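Long-range contact in thioredoxin Reductase (Burkholderia cenocepacia, PDB 4F82), which probably reduces hydrogen peroxide and organic hydroperoxides as a thiol-specific peroxidase of the Prx5 subfamily of peroxiredoxins: residues 17-22 / 118-123. Residues are numbered along the deposited sequence; the frame is centred on the assembly and turned at random.
Sequences PDAQLF and AAFTHA
F120, near the start of helix 119-124, meets P17 and A19 of the loop before strand 20-25, and L21 within that strand. Its CG is anti to the backbone N (chi1 -171°), which carries the ring off the helix and alongside the chain from P17 to A19. The methyl of A19 rests where this side chain leaves the helix: A19 CB is 3.6 Å from F120 CA and 3.7 Å from F120 CB, and it approaches the ring obliquely. One branch of L21 adds to the same root, CD2 lying 3.9 Å from F120 CB, while CD1 comes obliquely to the ring. L21 gets there with its CG anti to its own carbonyl carbon (chi1 -66°). P17 O lies near the ring plane at the CE1 edge, 3.6 Å from F120 CE1. One helical turn on, the methyl of A123 receives the pyrrolidine of P17, with P17 CG 3.9 Å from A123 CB. V41 of helix 41-45 also touches A19, L21 and F120, and D115 takes the backbone N of F120 in a hydrogen bond. The contact thus fastens the N-terminal approach of this thioredoxin-fold domain to a short helix that follows strand 111-114, the antiparallel neighbour of strand 20-25, away from the predicted peroxidatic cysteine. No hydrogen bond joins the two segments, and P17 O, buried with no hydrogen-bond partner in the model, has the weakly polar C-H edge of the ring as its neighbour across the contact; cohesion therefore rests on apolar fit.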
loop_
_atom_site.group_PDB
_atom_site.type_symbol
_atom_site.label_atom_id
_atom_site.label_comp_id
_atom_site.label_asym_id
_atom_site.label_seq_id
_atom_site.Cartn_x
_atom_site.Cartn_y
_atom_site.Cartn_z
ATOM N N PRO A 17 1.126 10.757 -20.677
ATOM C CA PRO A 17 2.566 10.705 -20.360
ATOM C C PRO A 17 3.056 9.278 -20.134
ATOM O O PRO A 17 2.255 8.392 -19.772
ATOM C CB PRO A 17 2.684 11.509 -19.059
ATOM C CG PRO A 17 1.301 11.411 -18.432
ATOM C CD PRO A 17 0.355 11.440 -19.627
ATOM N N ASP A 18 4.340 9.032 -20.388
ATOM C CA ASP A 18 4.881 7.700 -20.113
ATOM C C ASP A 18 5.155 7.637 -18.626
ATOM O O ASP A 18 5.339 8.685 -17.996
ATOM C CB ASP A 18 6.179 7.435 -20.883
ATOM C CG ASP A 18 6.416 5.944 -21.150
ATOM O OD1 ASP A 18 5.562 5.089 -20.793
ATOM O OD2 ASP A 18 7.463 5.610 -21.756
ATOM N N ALA A 19 5.156 6.416 -18.087
ATOM C CA ALA A 19 5.588 6.122 -16.713
ATOM C C ALA A 19 5.820 4.633 -16.611
ATOM O O ALA A 19 5.407 3.873 -17.495
ATOM C CB ALA A 19 4.519 6.553 -15.694
ATOM N N GLN A 20 6.493 4.192 -15.544
ATOM C CA GLN A 20 6.650 2.769 -15.342
ATOM C C GLN A 20 5.643 2.269 -14.309
ATOM O O GLN A 20 5.618 2.723 -13.165
ATOM C CB GLN A 20 8.113 2.394 -14.973
ATOM C CG GLN A 20 8.308 0.916 -14.638
ATOM C CD GLN A 20 9.771 0.591 -14.340
ATOM O OE1 GLN A 20 10.232 0.721 -13.200
ATOM N NE2 GLN A 20 10.501 0.169 -15.364
ATOM N N LEU A 21 4.817 1.316 -14.725
ATOM C CA LEU A 21 3.841 0.708 -13.835
ATOM C C LEU A 21 4.244 -0.752 -13.664
ATOM O O LEU A 21 5.048 -1.266 -14.435
ATOM C CB LEU A 21 2.436 0.792 -14.443
ATOM C CG LEU A 21 1.792 2.175 -14.624
ATOM C CD1 LEU A 21 0.373 2.102 -15.228
ATOM C CD2 LEU A 21 1.759 2.895 -13.305
ATOM N N PHE A 22 3.700 -1.404 -12.650
ATOM C CA PHE A 22 3.891 -2.837 -12.449
ATOM C C PHE A 22 2.542 -3.562 -12.343
ATOM O O PHE A 22 1.596 -3.105 -11.660
ATOM C CB PHE A 22 4.706 -3.119 -11.139
ATOM C CG PHE A 22 6.164 -2.687 -11.176
ATOM C CD1 PHE A 22 7.188 -3.633 -11.233
ATOM C CD2 PHE A 22 6.520 -1.339 -11.101
ATOM C CE1 PHE A 22 8.548 -3.231 -11.266
ATOM C CE2 PHE A 22 7.902 -0.934 -11.129
ATOM C CZ PHE A 22 8.896 -1.869 -11.195
ATOM N N ALA A 118 3.891 6.577 -7.328
ATOM C CA ALA A 118 3.043 7.691 -7.741
ATOM C C ALA A 118 3.595 8.446 -8.943
ATOM O O ALA A 118 3.174 9.579 -9.199
ATOM C CB ALA A 118 2.767 8.648 -6.578
ATOM N N ALA A 119 4.501 7.808 -9.695
ATOM C CA ALA A 119 5.117 8.447 -10.854
ATOM C C ALA A 119 4.111 8.800 -11.942
ATOM O O ALA A 119 4.158 9.915 -12.472
ATOM C CB ALA A 119 6.268 7.604 -11.433
ATOM N N PHE A 120 3.230 7.862 -12.299
ATOM C CA PHE A 120 2.220 8.107 -13.336
ATOM C C PHE A 120 1.216 9.176 -12.867
ATOM O O PHE A 120 0.849 10.098 -13.610
ATOM C CB PHE A 120 1.477 6.794 -13.626
ATOM C CG PHE A 120 0.538 6.849 -14.828
ATOM C CD1 PHE A 120 0.917 7.476 -16.026
ATOM C CD2 PHE A 120 -0.688 6.197 -14.778
ATOM C CE1 PHE A 120 0.044 7.500 -17.124
ATOM C CE2 PHE A 120 -1.552 6.190 -15.892
ATOM C CZ PHE A 120 -1.186 6.842 -17.045
ATOM N N THR A 121 0.774 9.038 -11.623
ATOM C CA THR A 121 -0.284 9.880 -11.089
ATOM C C THR A 121 0.248 11.293 -10.989
ATOM O O THR A 121 -0.482 12.262 -11.253
ATOM C CB THR A 121 -0.732 9.376 -9.708
ATOM O OG1 THR A 121 -1.226 8.025 -9.827
ATOM C CG2 THR A 121 -1.869 10.263 -9.146
ATOM N N HIS A 122 1.512 11.420 -10.564
ATOM C CA HIS A 122 2.190 12.732 -10.588
ATOM C C HIS A 122 2.293 13.283 -11.997
ATOM O O HIS A 122 2.064 14.472 -12.216
ATOM C CB HIS A 122 3.581 12.660 -9.938
ATOM C CG HIS A 122 3.586 12.983 -8.470
ATOM N ND1 HIS A 122 3.891 12.051 -7.498
ATOM C CD2 HIS A 122 3.344 14.145 -7.818
ATOM C CE1 HIS A 122 3.837 12.624 -6.303
ATOM N NE2 HIS A 122 3.498 13.891 -6.469
ATOM N N ALA A 123 2.623 12.434 -12.971
ATOM C CA ALA A 123 2.794 12.918 -14.331
ATOM C C ALA A 123 1.440 13.410 -14.912
ATOM O O ALA A 123 1.417 14.299 -15.770
ATOM C CB ALA A 123 3.420 11.842 -15.198
#